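Local structure of BIFUNCTIONAL PROTEIN Proline utilization A (PutA) (Corynebacterium freiburgense, 5UX5) at residues E530-R535 with E559-A564; D537-M542 with P555-A560; T543-K548 with R624-V629. The protein catalyses the two-step oxidation of proline to glutamate, joining a flavin-dependent proline dehydrogenase and an NAD-dependent aldehyde dehydrogenase in one chain. All coordinates share one frame; numbering follows the deposited sequence.

How the interactions relate
Three contacts in the aldehyde dehydrogenase part of the chain illustrate how chemistry changes with place in a fold. Interactions 1 and 2 are buried and mainly apolar, and both lean on helix 550-574, the first from helix 517-533 and the second from helix 535-544; they share A560 and meet where L531 packs on L538. Interaction 3, only partly buried, lies near the end of helix 535-544 and joins it to the start of helix 624-636 by a carboxylate that receives backbone N-H groups. K548 connects it to interaction 2 through a salt bridge with E556, while R535 of interaction 1 reaches S558 in the second segment of interaction 2.

Interaction 1 of 3, residues E530-R535 with E559-A564; sequences ELENIR and EAIDFA
I561 is turned toward the helix that carries L531 and E532, and the contact is built around that one branched chain. Its CG1 branch lies beside the backbone N and anti to the carbonyl carbon, which carries CD1 outward across the gap. On the way CG1 packs against the base of L531, with I561 CG1 3.5 Å from L531 CB. L531 itself reaches across to A560: its CD1 stands 4.3 Å from A560 CB and touches the backbone of that residue as well.

The end of I561 meets the base of E532 and its carboxylate as well as L531. Its CD1 lies 3.4 Å from E532 OE2, and the two side chains cross at about a right angle. The chain of E532 folds back at chi2 (58°), bringing the carboxylate round to R535. There the arginine grips it side-on through two nitrogens. R535 NE bonds to E532 OE1 at 2.8 Å and R535 NH2 to E532 OE2 at 3.1 Å, both nearly straight (173° and 174°). Each bond uses a syn lone pair and lies in the guanidinium plane, so the pair fixes both flat groups edge to edge. The methyl of I561 meets this ion pair obliquely, at 4.0 Å from R535 NH2 to I561 CD1.

D554 forms a salt bridge with R535 NH1, and S558, one turn on, bonds the NH2 that also holds E532. The contact thus packs the end of helix 517-533 on the middle of helix 550-574, with helix 599-611 touching L531 and A564, and helix 624-636 meeting L531 from its A633.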
loop_
_atom_site.group_PDB
_atom_site.type_symbol
_atom_site.label_atom_id
_atom_site.label_comp_id
_atom_site.label_asym_id
_atom_site.label_seq_id
_atom_site.Cartn_x
_atom_site.Cartn_y
_atom_site.Cartn_z
ATOM N N GLU A 530 16.542 13.758 -10.641
ATOM C CA GLU A 530 17.607 13.896 -9.645
ATOM C C GLU A 530 17.180 13.393 -8.275
ATOM O O GLU A 530 18.004 12.854 -7.527
ATOM C CB GLU A 530 18.056 15.350 -9.523
ATOM C CG GLU A 530 18.783 15.910 -10.729
ATOM C CD GLU A 530 20.114 15.245 -10.946
ATOM O OE1 GLU A 530 20.560 14.474 -10.064
ATOM O OE2 GLU A 530 20.716 15.489 -12.014
ATOM N N LEU A 531 15.910 13.546 -7.919
ATOM C CA LEU A 531 15.462 12.950 -6.670
ATOM C C LEU A 531 15.671 11.448 -6.700
ATOM O O LEU A 531 16.164 10.868 -5.728
ATOM C CB LEU A 531 13.994 13.292 -6.400
ATOM C CG LEU A 531 13.748 14.703 -5.897
ATOM C CD1 LEU A 531 12.270 14.970 -5.848
ATOM C CD2 LEU A 531 14.339 14.828 -4.527
ATOM N N GLU A 532 15.346 10.810 -7.833
ATOM C CA GLU A 532 15.516 9.363 -7.966
ATOM C C GLU A 532 16.973 8.941 -7.761
ATOM O O GLU A 532 17.238 7.942 -7.089
ATOM C CB GLU A 532 14.998 8.910 -9.337
ATOM C CG GLU A 532 14.903 7.414 -9.502
ATOM C CD GLU A 532 13.995 6.756 -8.461
ATOM O OE1 GLU A 532 14.549 6.209 -7.467
ATOM O OE2 GLU A 532 12.740 6.801 -8.630
ATOM N N ASN A 533 17.929 9.732 -8.281
ATOM C CA ASN A 533 19.354 9.426 -8.165
ATOM C C ASN A 533 19.839 9.440 -6.718
ATOM O O ASN A 533 20.813 8.757 -6.388
ATOM C CB ASN A 533 20.178 10.421 -8.983
ATOM C CG ASN A 533 19.871 10.358 -10.454
ATOM O OD1 ASN A 533 19.413 9.338 -10.964
ATOM N ND2 ASN A 533 20.073 11.472 -11.142
ATOM N N ILE A 534 19.240 10.257 -5.865
ATOM C CA ILE A 534 19.606 10.296 -4.460
ATOM C C ILE A 534 18.564 9.596 -3.579
ATOM O O ILE A 534 18.504 9.855 -2.374
ATOM C CB ILE A 534 19.882 11.728 -3.978
ATOM C CG1 ILE A 534 18.676 12.628 -4.221
ATOM C CG2 ILE A 534 21.118 12.293 -4.599
ATOM C CD1 ILE A 534 18.853 13.968 -3.598
ATOM N N ARG A 535 17.766 8.679 -4.152
ATOM C CA ARG A 535 16.809 7.944 -3.330
ATOM C C ARG A 535 17.498 7.317 -2.129
ATOM O O ARG A 535 16.963 7.334 -1.015
ATOM C CB ARG A 535 16.091 6.852 -4.141
ATOM C CG ARG A 535 15.202 5.991 -3.238
ATOM C CD ARG A 535 14.412 4.898 -3.948
ATOM N NE ARG A 535 13.540 5.413 -4.999
ATOM C CZ ARG A 535 12.233 5.609 -4.861
ATOM N NH1 ARG A 535 11.638 5.348 -3.705
ATOM N NH2 ARG A 535 11.524 6.079 -5.883
ATOM N N GLU A 559 6.609 9.514 -3.605
ATOM C CA GLU A 559 5.657 10.613 -3.579
ATOM C C GLU A 559 6.338 11.920 -3.976
ATOM O O GLU A 559 5.776 12.723 -4.738
ATOM C CB GLU A 559 4.997 10.708 -2.196
ATOM C CG GLU A 559 3.657 11.483 -2.158
ATOM C CD GLU A 559 2.988 11.510 -0.778
ATOM O OE1 GLU A 559 3.690 11.308 0.217
ATOM O OE2 GLU A 559 1.757 11.712 -0.669
ATOM N N ALA A 560 7.554 12.152 -3.474
ATOM C CA ALA A 560 8.236 13.397 -3.801
ATOM C C ALA A 560 8.576 13.454 -5.284
ATOM O O ALA A 560 8.516 14.520 -5.900
ATOM C CB ALA A 560 9.495 13.557 -2.947
ATOM N N ILE A 561 8.955 12.325 -5.876
ATOM C CA ILE A 561 9.188 12.318 -7.313
ATOM C C ILE A 561 7.874 12.516 -8.076
ATOM O O ILE A 561 7.802 13.299 -9.036
ATOM C CB ILE A 561 9.942 11.034 -7.702
ATOM C CG1 ILE A 561 11.311 11.068 -7.014
ATOM C CG2 ILE A 561 10.141 10.963 -9.212
ATOM C CD1 ILE A 561 12.133 9.800 -7.061
ATOM N N ASP A 562 6.814 11.829 -7.653
ATOM C CA ASP A 562 5.527 11.969 -8.322
ATOM C C ASP A 562 5.013 13.406 -8.281
ATOM O O ASP A 562 4.431 13.880 -9.262
ATOM C CB ASP A 562 4.491 11.017 -7.717
ATOM C CG ASP A 562 4.723 9.553 -8.100
ATOM O OD1 ASP A 562 5.634 9.251 -8.906
ATOM O OD2 ASP A 562 3.971 8.694 -7.588
ATOM N N PHE A 563 5.181 14.111 -7.151
ATOM C CA PHE A 563 4.713 15.497 -7.109
ATOM C C PHE A 563 5.359 16.325 -8.219
ATOM O O PHE A 563 4.689 17.139 -8.862
ATOM C CB PHE A 563 4.964 16.138 -5.748
ATOM C CG PHE A 563 3.967 15.744 -4.687
ATOM C CD1 PHE A 563 2.611 15.694 -4.960
ATOM C CD2 PHE A 563 4.402 15.404 -3.396
ATOM C CE1 PHE A 563 1.681 15.316 -3.947
ATOM C CE2 PHE A 563 3.497 15.011 -2.393
ATOM C CZ PHE A 563 2.138 14.959 -2.660
ATOM N N ALA A 564 6.662 16.151 -8.448
ATOM C CA ALA A 564 7.331 16.931 -9.485
ATOM C C ALA A 564 6.740 16.644 -10.860
ATOM O O ALA A 564 6.461 17.568 -11.627
ATOM C CB ALA A 564 8.831 16.656 -9.475
#

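Interaction 2 of 3, residues D537-M542 with P555-A560; sequences DLLGVM and PEVSEA
V557 and M542 carry most of this contact, with L538 beside them, between two consecutive helices of the aldehyde dehydrogenase fold. The short segments of helix 535-544 and helix 550-574 cross steeply, their N-to-C directions 125° apart and their axes 10.5 Å from each other at closest approach, a separation that side chains must fill.

V557 does so with both methyls. CG2, which sits beside the backbone N and anti to the carbonyl carbon, touches two partners on the facing helix: V557 CG2 is 3.9 Å from L538 CB, and M542 SD approaches the same methyl at an equal distance. CG1 is turned to the tip of the leucine, with V557 CG1 3.9 Å from L538 CD1. L539 adds the end of its chain, its CD2 coming to the valine as well.

M542 then continues past V557. Bent at chi3 (83°), it swings its terminal methyl over to E556, whose extended side chain it crosses obliquely. The polar end of E556 is held elsewhere, by K548 at OE1 and by the backbone N-H groups of V598 and A599 at OE2. Against that tethered carboxylate rests M542 CE, 3.3 Å from E556 OE1.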
loop_
_atom_site.group_PDB
_atom_site.type_symbol
_atom_site.label_atom_id
_atom_site.label_comp_id
_atom_site.label_asym_id
_atom_site.label_seq_id
_atom_site.Cartn_x
_atom_site.Cartn_y
_atom_site.Cartn_z
ATOM N N ASP A 537 20.424 8.302 -0.683
ATOM C CA ASP A 537 20.774 9.368 0.245
ATOM C C ASP A 537 19.540 9.832 1.027
ATOM O O ASP A 537 19.625 10.099 2.235
ATOM C CB ASP A 537 21.420 10.533 -0.506
ATOM C CG ASP A 537 22.741 10.162 -1.126
ATOM O OD1 ASP A 537 23.726 10.061 -0.370
ATOM O OD2 ASP A 537 22.802 9.983 -2.366
ATOM N N LEU A 538 18.383 9.961 0.357
ATOM C CA LEU A 538 17.200 10.386 1.090
ATOM C C LEU A 538 16.830 9.344 2.130
ATOM O O LEU A 538 16.517 9.688 3.267
ATOM C CB LEU A 538 16.017 10.674 0.149
ATOM C CG LEU A 538 16.168 11.868 -0.813
ATOM C CD1 LEU A 538 15.003 11.953 -1.781
ATOM C CD2 LEU A 538 16.345 13.161 -0.090
ATOM N N LEU A 539 16.883 8.061 1.763
ATOM C CA LEU A 539 16.582 7.002 2.727
ATOM C C LEU A 539 17.528 7.068 3.927
ATOM O O LEU A 539 17.101 6.931 5.082
ATOM C CB LEU A 539 16.643 5.637 2.037
ATOM C CG LEU A 539 15.521 5.427 1.009
ATOM C CD1 LEU A 539 15.591 4.070 0.334
ATOM C CD2 LEU A 539 14.157 5.636 1.655
ATOM N N GLY A 540 18.815 7.286 3.666
ATOM C CA GLY A 540 19.770 7.427 4.747
ATOM C C GLY A 540 19.380 8.487 5.755
ATOM O O GLY A 540 19.419 8.250 6.961
ATOM N N VAL A 541 19.027 9.687 5.280
ATOM C CA VAL A 541 18.722 10.752 6.241
ATOM C C VAL A 541 17.340 10.559 6.865
ATOM O O VAL A 541 17.127 10.913 8.032
ATOM C CB VAL A 541 18.852 12.155 5.627
ATOM C CG1 VAL A 541 17.699 12.449 4.655
ATOM C CG2 VAL A 541 18.954 13.202 6.747
ATOM N N MET A 542 16.389 9.993 6.118
ATOM C CA MET A 542 15.056 9.798 6.666
ATOM C C MET A 542 15.027 8.730 7.735
ATOM O O MET A 542 14.239 8.841 8.676
ATOM C CB MET A 542 14.077 9.440 5.560
ATOM C CG MET A 542 13.887 10.565 4.609
ATOM S SD MET A 542 13.130 10.099 3.050
ATOM C CE MET A 542 11.399 10.111 3.469
ATOM N N PRO A 555 8.328 4.754 0.019
ATOM C CA PRO A 555 7.213 5.311 -0.783
ATOM C C PRO A 555 7.152 6.816 -0.731
ATOM O O PRO A 555 6.603 7.440 -1.646
ATOM C CB PRO A 555 5.956 4.705 -0.144
ATOM C CG PRO A 555 6.415 3.576 0.642
ATOM C CD PRO A 555 7.821 3.879 1.089
ATOM N N GLU A 556 7.697 7.422 0.325
ATOM C CA GLU A 556 7.674 8.872 0.449
ATOM C C GLU A 556 8.582 9.522 -0.572
ATOM O O GLU A 556 8.271 10.609 -1.086
ATOM C CB GLU A 556 8.073 9.294 1.865
ATOM C CG GLU A 556 7.856 10.761 2.063
ATOM C CD GLU A 556 8.305 11.298 3.388
ATOM O OE1 GLU A 556 8.302 10.547 4.388
ATOM O OE2 GLU A 556 8.623 12.504 3.428
ATOM N N VAL A 557 9.715 8.877 -0.869
ATOM C CA VAL A 557 10.586 9.362 -1.931
ATOM C C VAL A 557 9.869 9.241 -3.273
ATOM O O VAL A 557 10.022 10.085 -4.165
ATOM C CB VAL A 557 11.931 8.611 -1.895
ATOM C CG1 VAL A 557 12.799 8.986 -3.104
ATOM C CG2 VAL A 557 12.644 8.916 -0.582
ATOM N N SER A 558 9.071 8.188 -3.437
ATOM C CA SER A 558 8.286 8.083 -4.652
ATOM C C SER A 558 7.265 9.200 -4.735
ATOM O O SER A 558 7.079 9.786 -5.812
ATOM C CB SER A 558 7.627 6.719 -4.741
ATOM O OG SER A 558 8.668 5.769 -4.902
ATOM N N GLU A 559 6.609 9.514 -3.605
ATOM C CA GLU A 559 5.657 10.613 -3.579
ATOM C C GLU A 559 6.338 11.920 -3.976
ATOM O O GLU A 559 5.776 12.723 -4.738
ATOM C CB GLU A 559 4.997 10.708 -2.196
ATOM C CG GLU A 559 3.657 11.483 -2.158
ATOM C CD GLU A 559 2.988 11.510 -0.778
ATOM O OE1 GLU A 559 3.690 11.308 0.217
ATOM O OE2 GLU A 559 1.757 11.712 -0.669
ATOM N N ALA A 560 7.554 12.152 -3.474
ATOM C CA ALA A 560 8.236 13.397 -3.801
ATOM C C ALA A 560 8.576 13.454 -5.284
ATOM O O ALA A 560 8.516 14.520 -5.900
ATOM C CB ALA A 560 9.495 13.557 -2.947
#

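Interaction 3 of 3, residues T543-K548 with R624-V629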
loop_
_atom_site.group_PDB
_atom_site.type_symbol
_atom_site.label_atom_id
_atom_site.label_comp_id
_atom_site.label_asym_id
_atom_site.label_seq_id
_atom_site.Cartn_x
_atom_site.Cartn_y
_atom_site.Cartn_z
ATOM N N THR A 543 15.865 7.689 7.618
ATOM C CA THR A 543 15.850 6.606 8.605
ATOM C C THR A 543 16.617 6.963 9.875
ATOM O O THR A 543 16.363 6.359 10.920
ATOM C CB THR A 543 16.386 5.292 8.004
ATOM O OG1 THR A 543 17.657 5.500 7.381
ATOM C CG2 THR A 543 15.429 4.737 6.946
ATOM N N HIS A 544 17.496 7.970 9.828
ATOM C CA HIS A 544 18.209 8.427 11.018
ATOM C C HIS A 544 17.559 9.684 11.605
ATOM O O HIS A 544 17.007 9.638 12.711
ATOM C CB HIS A 544 19.681 8.654 10.678
ATOM C CG HIS A 544 20.385 7.388 10.312
ATOM N ND1 HIS A 544 20.528 6.968 9.006
ATOM C CD2 HIS A 544 20.934 6.419 11.081
ATOM C CE1 HIS A 544 21.147 5.804 8.987
ATOM N NE2 HIS A 544 21.404 5.449 10.233
ATOM N N GLU A 545 17.589 10.810 10.880
ATOM C CA GLU A 545 17.086 12.057 11.451
ATOM C C GLU A 545 15.590 11.980 11.709
ATOM O O GLU A 545 15.118 12.378 12.780
ATOM C CB GLU A 545 17.411 13.238 10.549
ATOM C CG GLU A 545 17.178 14.573 11.243
ATOM C CD GLU A 545 17.261 15.751 10.317
ATOM O OE1 GLU A 545 17.848 16.784 10.706
ATOM O OE2 GLU A 545 16.755 15.633 9.186
ATOM N N ALA A 546 14.822 11.479 10.742
ATOM C CA ALA A 546 13.377 11.377 10.927
ATOM C C ALA A 546 12.952 10.110 11.662
ATOM O O ALA A 546 11.845 10.076 12.205
ATOM C CB ALA A 546 12.665 11.446 9.572
ATOM N N GLY A 547 13.799 9.086 11.737
ATOM C CA GLY A 547 13.437 7.894 12.484
ATOM C C GLY A 547 12.420 6.982 11.823
ATOM O O GLY A 547 11.742 6.225 12.525
ATOM N N LYS A 548 12.264 7.055 10.501
ATOM C CA LYS A 548 11.339 6.214 9.750
ATOM C C LYS A 548 12.009 4.909 9.320
ATOM O O LYS A 548 13.213 4.860 9.074
ATOM C CB LYS A 548 10.832 6.973 8.513
ATOM C CG LYS A 548 10.370 8.381 8.854
ATOM C CD LYS A 548 9.633 9.079 7.709
ATOM C CE LYS A 548 8.397 8.310 7.313
ATOM N NZ LYS A 548 7.439 9.067 6.510
ATOM N N ARG A 624 15.745 19.091 9.798
ATOM C CA ARG A 624 16.432 20.073 8.971
ATOM C C ARG A 624 17.433 19.413 8.041
ATOM O O ARG A 624 17.725 19.954 6.972
ATOM C CB ARG A 624 17.125 21.107 9.851
ATOM C CG ARG A 624 16.182 22.037 10.546
ATOM C CD ARG A 624 16.939 23.066 11.322
ATOM N NE ARG A 624 16.045 24.107 11.835
ATOM C CZ ARG A 624 15.939 24.462 13.118
ATOM N NH1 ARG A 624 16.689 23.873 14.055
ATOM N NH2 ARG A 624 15.092 25.426 13.465
ATOM N N ARG A 625 18.017 18.285 8.439
ATOM C CA ARG A 625 18.940 17.642 7.510
ATOM C C ARG A 625 18.198 16.999 6.344
ATOM O O ARG A 625 18.753 16.909 5.245
ATOM C CB ARG A 625 19.856 16.629 8.221
ATOM C CG ARG A 625 20.918 17.283 9.096
ATOM C CD ARG A 625 21.896 16.314 9.745
ATOM N NE ARG A 625 21.348 15.027 10.180
ATOM C CZ ARG A 625 21.171 14.675 11.452
ATOM N NH1 ARG A 625 21.511 15.521 12.425
ATOM N NH2 ARG A 625 20.677 13.471 11.745
ATOM N N CYS A 626 16.958 16.549 6.563
ATOM C CA CYS A 626 16.138 16.019 5.474
ATOM C C CYS A 626 15.931 17.060 4.370
ATOM O O CYS A 626 16.160 16.782 3.185
ATOM C CB CYS A 626 14.799 15.526 6.021
ATOM S SG CYS A 626 14.907 13.972 6.969
ATOM N N ALA A 627 15.535 18.275 4.746
ATOM C CA ALA A 627 15.414 19.343 3.762
ATOM C C ALA A 627 16.732 19.596 3.053
ATOM O O ALA A 627 16.751 19.825 1.838
ATOM C CB ALA A 627 14.939 20.622 4.437
ATOM N N GLU A 628 17.848 19.563 3.792
ATOM C CA GLU A 628 19.123 19.850 3.152
ATOM C C GLU A 628 19.479 18.792 2.114
ATOM O O GLU A 628 19.894 19.128 0.998
ATOM C CB GLU A 628 20.217 19.981 4.193
ATOM C CG GLU A 628 20.162 21.232 5.043
ATOM C CD GLU A 628 20.556 22.472 4.269
ATOM O OE1 GLU A 628 21.162 22.311 3.185
ATOM O OE2 GLU A 628 20.268 23.601 4.742
ATOM N N VAL A 629 19.308 17.511 2.454
ATOM C CA VAL A 629 19.631 16.446 1.505
ATOM C C VAL A 629 18.732 16.550 0.282
ATOM O O VAL A 629 19.198 16.426 -0.855
ATOM C CB VAL A 629 19.559 15.061 2.181
ATOM C CG1 VAL A 629 19.787 13.932 1.175
ATOM C CG2 VAL A 629 20.558 14.969 3.305
#
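Where helix 535-544 gives way to a loop, the backbone approaches the first turn of helix 624-636 with E545 CA 7.1 Å from R625 CA, close enough for one side chain to span the gap. Helix 624-636 follows strand 614-618 and leads to strand 644-646, parallel neighbours in the Rossmann-type sheet of the NAD-binding part, and so forms the helical arm of a beta-alpha-beta crossover.

E545 does the spanning. With CG anti to the backbone N (chi1 -168°) and the chain extended beyond it, the carboxylate is carried to the amino end of the helix, where backbone N-H groups still lack acceptors from a preceding turn. E545 OE1 accepts the N-H of R625 at 2.7 Å from its N, through the syn lone pair and in a fairly straight bond (161°). The other oxygen takes the next amide, C626 N lying 2.8 Å from E545 OE2, but this bond is more bent (139°) and arrives on the syn side tilted slightly from the carboxylate plane. The field of the helix end would probably favour the negative charge placed here.

The side chain of R625 folds back over the same glutamate. Bent at chi3, it brings one face of its guanidinium over E545 CG, offset toward the rim, with R625 NH2 3.7 Å from E545 CG. Its charge also faces the carboxylate, though only as a long salt bridge: R625 NE is 4.0 Å from E545 OE1, which stands well out of the guanidinium plane, so that no N-H is aimed at it. The neighbouring R624 makes a cation-pi contact with W493, and its side chain is about 7 Å from the bound NAD.

Beside the carboxylate a small apolar touch completes the junction: A546 CB lies 4.3 Å from C626 SG.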